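Local atomic coordinates of taurocyamine kinase (Schistosoma mansoni, PDB entry 4WOD), a protein that reversibly transfers phosphate from ATP to the guanidino compound taurocyamine, using magnesium, as a two-repeat member of the ATP:guanido phosphotransferase family. Residues A[92-100]-A[325-333]. The protein carries 4 engineered substitutions. Sequence-based numbering, arbitrary orientation.
Sequences IQHPKSNFG and RRLGLTELD
Glu331 reaches Ser97 and Asn98 of the loop and holds them with both carboxylate oxygens. OE2 accepts from Ser97 OG at 2.7 Å, and OE1 accepts from the backbone N of Asn98, also at 2.7 Å. Both donors lie well above the carboxylate plane. Chi1 (-68°) puts Glu331 CG over one face of the Phe99 ring, 3.8 Å from its centroid, in a CH-pi contact. A bend at chi2 (85°) turns the carboxylate to Ser97 and Asn98. The return bond runs from Leu332 N to Asn98 O (3.0 Å). This end is close-packed: Glu331 is buried, and Leu332 CD2 lies 3.8 Å from Gly100 CA. A capping box starts the helix: Asp333 N donates to Thr330 OG1, and Thr330 N to Asp333 OD2.

At the other end, Gly328 N donates to His94 ND1 (2.9 Å, 165°), close to the ring plane. The solvent side is looser. Pro95 CG rests on the backbone at Leu329 and Thr330 and on the Thr330 methyl. Exposed Gln93, its CB directed away, meets exposed Gly328 CA through its backbone O (3.5 Å).

The contact ties the loop between helix 74-84 and strand 117-126 to the start of helix 331-355, in the catalytic domain of the first repeat. Ile92 and Leu327 both touch Ile81 of helix 74-84. Phe99 packs on helix 236-251 and on Leu124 of the strand.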
loop_
_atom_site.group_PDB
_atom_site.type_symbol
_atom_site.label_atom_id
_atom_site.label_comp_id
_atom_site.label_asym_id
_atom_site.label_seq_id
_atom_site.Cartn_x
_atom_site.Cartn_y
_atom_site.Cartn_z
ATOM N N ILE A 92 9.312 -19.483 15.689
ATOM C CA ILE A 92 10.101 -18.348 16.133
ATOM C C ILE A 92 11.485 -18.779 16.575
ATOM O O ILE A 92 11.625 -19.668 17.399
ATOM C CB ILE A 92 9.403 -17.617 17.276
ATOM C CG1 ILE A 92 7.921 -17.431 16.935
ATOM C CG2 ILE A 92 10.092 -16.288 17.540
ATOM C CD1 ILE A 92 7.090 -16.939 18.094
ATOM N N GLN A 93 12.517 -18.167 16.006
ATOM C CA GLN A 93 13.870 -18.468 16.461
ATOM C C GLN A 93 14.771 -17.271 16.223
ATOM O O GLN A 93 14.441 -16.377 15.441
ATOM C CB GLN A 93 14.416 -19.722 15.766
ATOM C CG GLN A 93 14.552 -19.618 14.257
ATOM C CD GLN A 93 15.035 -20.929 13.627
ATOM O OE1 GLN A 93 16.106 -21.443 13.967
ATOM N NE2 GLN A 93 14.237 -21.475 12.711
ATOM N N HIS A 94 15.897 -17.233 16.916
ATOM C CA HIS A 94 16.815 -16.116 16.755
ATOM C C HIS A 94 18.257 -16.556 16.963
ATOM O O HIS A 94 18.557 -17.245 17.941
ATOM C CB HIS A 94 16.468 -14.990 17.736
ATOM C CG HIS A 94 17.180 -13.716 17.435
ATOM N ND1 HIS A 94 16.802 -12.887 16.404
ATOM C CD2 HIS A 94 18.276 -13.151 17.992
ATOM C CE1 HIS A 94 17.621 -11.860 16.346
ATOM N NE2 HIS A 94 18.519 -11.988 17.307
ATOM N N PRO A 95 19.169 -16.119 16.076
ATOM C CA PRO A 95 20.575 -16.526 16.207
ATOM C C PRO A 95 21.319 -15.818 17.338
ATOM O O PRO A 95 20.858 -14.788 17.824
ATOM C CB PRO A 95 21.173 -16.136 14.846
ATOM C CG PRO A 95 20.374 -14.991 14.407
ATOM C CD PRO A 95 18.957 -15.225 14.924
ATOM N N LYS A 96 22.457 -16.370 17.761
ATOM C CA LYS A 96 23.325 -15.660 18.684
ATOM C C LYS A 96 23.672 -14.302 18.090
ATOM O O LYS A 96 23.743 -14.147 16.865
ATOM C CB LYS A 96 24.602 -16.450 18.974
ATOM C CG LYS A 96 24.362 -17.799 19.613
ATOM C CD LYS A 96 23.541 -17.682 20.883
ATOM C CE LYS A 96 23.688 -18.949 21.739
ATOM N NZ LYS A 96 22.600 -18.997 22.757
ATOM N N SER A 97 23.848 -13.329 18.973
ATOM C CA SER A 97 24.254 -11.983 18.614
ATOM C C SER A 97 25.548 -12.029 17.813
ATOM O O SER A 97 26.474 -12.761 18.176
ATOM C CB SER A 97 24.425 -11.147 19.884
ATOM O OG SER A 97 24.831 -9.821 19.610
ATOM N N ASN A 98 25.593 -11.274 16.718
ATOM C CA ASN A 98 26.807 -11.138 15.907
ATOM C C ASN A 98 26.812 -9.820 15.136
ATOM O O ASN A 98 26.081 -9.672 14.137
ATOM C CB ASN A 98 26.951 -12.308 14.931
ATOM C CG ASN A 98 28.172 -12.168 14.025
ATOM O OD1 ASN A 98 29.140 -11.490 14.368
ATOM N ND2 ASN A 98 28.109 -12.785 12.846
ATOM N N PHE A 99 27.629 -8.879 15.616
ATOM C CA PHE A 99 27.777 -7.554 15.021
ATOM C C PHE A 99 28.723 -7.626 13.816
ATOM O O PHE A 99 28.736 -6.730 12.964
ATOM C CB PHE A 99 28.284 -6.520 16.062
ATOM C CG PHE A 99 27.198 -6.012 16.998
ATOM C CD1 PHE A 99 26.410 -4.923 16.650
ATOM C CD2 PHE A 99 26.956 -6.648 18.214
ATOM C CE1 PHE A 99 25.402 -4.471 17.488
ATOM C CE2 PHE A 99 25.936 -6.205 19.061
ATOM C CZ PHE A 99 25.165 -5.103 18.690
ATOM N N GLY A 100 29.497 -8.704 13.742
ATOM C CA GLY A 100 30.422 -8.906 12.636
ATOM C C GLY A 100 31.860 -8.635 13.057
ATOM O O GLY A 100 32.125 -8.242 14.191
ATOM N N ARG A 325 13.543 -5.475 9.524
ATOM C CA ARG A 325 13.613 -6.695 10.322
ATOM C C ARG A 325 14.308 -6.490 11.651
ATOM O O ARG A 325 15.244 -5.708 11.752
ATOM C CB ARG A 325 14.312 -7.817 9.543
ATOM C CG ARG A 325 13.473 -8.394 8.439
ATOM C CD ARG A 325 14.177 -9.583 7.784
ATOM N NE ARG A 325 13.665 -9.888 6.449
ATOM C CZ ARG A 325 12.486 -10.460 6.217
ATOM N NH1 ARG A 325 11.685 -10.766 7.238
ATOM N NH2 ARG A 325 12.101 -10.716 4.970
ATOM N N ARG A 326 13.836 -7.196 12.674
ATOM C CA ARG A 326 14.488 -7.190 13.988
ATOM C C ARG A 326 14.795 -8.608 14.468
ATOM O O ARG A 326 15.804 -8.856 15.131
ATOM C CB ARG A 326 13.600 -6.516 15.047
ATOM C CG ARG A 326 13.127 -5.115 14.729
ATOM C CD ARG A 326 14.150 -4.053 15.108
ATOM N NE ARG A 326 13.597 -2.721 14.880
ATOM C CZ ARG A 326 13.421 -2.174 13.681
ATOM N NH1 ARG A 326 13.774 -2.834 12.568
ATOM N NH2 ARG A 326 12.880 -0.964 13.593
ATOM N N LEU A 327 13.883 -9.522 14.166
ATOM C CA LEU A 327 13.919 -10.855 14.738
ATOM C C LEU A 327 14.245 -11.909 13.688
ATOM O O LEU A 327 13.720 -11.872 12.574
ATOM C CB LEU A 327 12.579 -11.167 15.409
ATOM C CG LEU A 327 12.420 -12.520 16.100
ATOM C CD1 LEU A 327 13.227 -12.560 17.387
ATOM C CD2 LEU A 327 10.960 -12.802 16.384
ATOM N N GLY A 328 15.121 -12.845 14.038
ATOM C CA GLY A 328 15.440 -13.943 13.141
ATOM C C GLY A 328 16.650 -13.739 12.253
ATOM O O GLY A 328 16.838 -14.480 11.293
ATOM N N LEU A 329 17.455 -12.729 12.567
ATOM C CA LEU A 329 18.718 -12.474 11.868
ATOM C C LEU A 329 19.702 -11.863 12.851
ATOM O O LEU A 329 19.315 -11.455 13.944
ATOM C CB LEU A 329 18.561 -11.538 10.644
ATOM C CG LEU A 329 17.687 -10.279 10.637
ATOM C CD1 LEU A 329 17.876 -9.360 11.830
ATOM C CD2 LEU A 329 17.949 -9.467 9.375
ATOM N N THR A 330 20.976 -11.804 12.475
ATOM C CA THR A 330 21.963 -11.150 13.327
ATOM C C THR A 330 21.962 -9.634 13.147
ATOM O O THR A 330 21.348 -9.093 12.213
ATOM C CB THR A 330 23.387 -11.647 13.047
ATOM O OG1 THR A 330 23.756 -11.238 11.728
ATOM C CG2 THR A 330 23.466 -13.142 13.167
ATOM N N GLU A 331 22.686 -8.957 14.031
ATOM C CA GLU A 331 22.849 -7.515 13.955
ATOM C C GLU A 331 23.512 -7.136 12.632
ATOM O O GLU A 331 23.109 -6.172 11.973
ATOM C CB GLU A 331 23.678 -7.004 15.146
ATOM C CG GLU A 331 22.978 -7.123 16.504
ATOM C CD GLU A 331 23.127 -8.494 17.180
ATOM O OE1 GLU A 331 23.524 -9.507 16.524
ATOM O OE2 GLU A 331 22.840 -8.550 18.393
ATOM N N LEU A 332 24.513 -7.922 12.247
ATOM C CA LEU A 332 25.200 -7.724 10.985
ATOM C C LEU A 332 24.218 -7.896 9.822
ATOM O O LEU A 332 24.187 -7.054 8.933
ATOM C CB LEU A 332 26.373 -8.694 10.847
ATOM C CG LEU A 332 27.185 -8.521 9.558
ATOM C CD1 LEU A 332 27.690 -7.083 9.403
ATOM C CD2 LEU A 332 28.345 -9.497 9.553
ATOM N N ASP A 333 23.403 -8.957 9.845
ATOM C CA ASP A 333 22.363 -9.125 8.830
ATOM C C ASP A 333 21.458 -7.903 8.756
ATOM O O ASP A 333 21.126 -7.447 7.653
ATOM C CB ASP A 333 21.484 -10.360 9.089
ATOM C CG ASP A 333 22.245 -11.669 9.043
ATOM O OD1 ASP A 333 23.302 -11.771 8.388
ATOM O OD2 ASP A 333 21.764 -12.620 9.680
#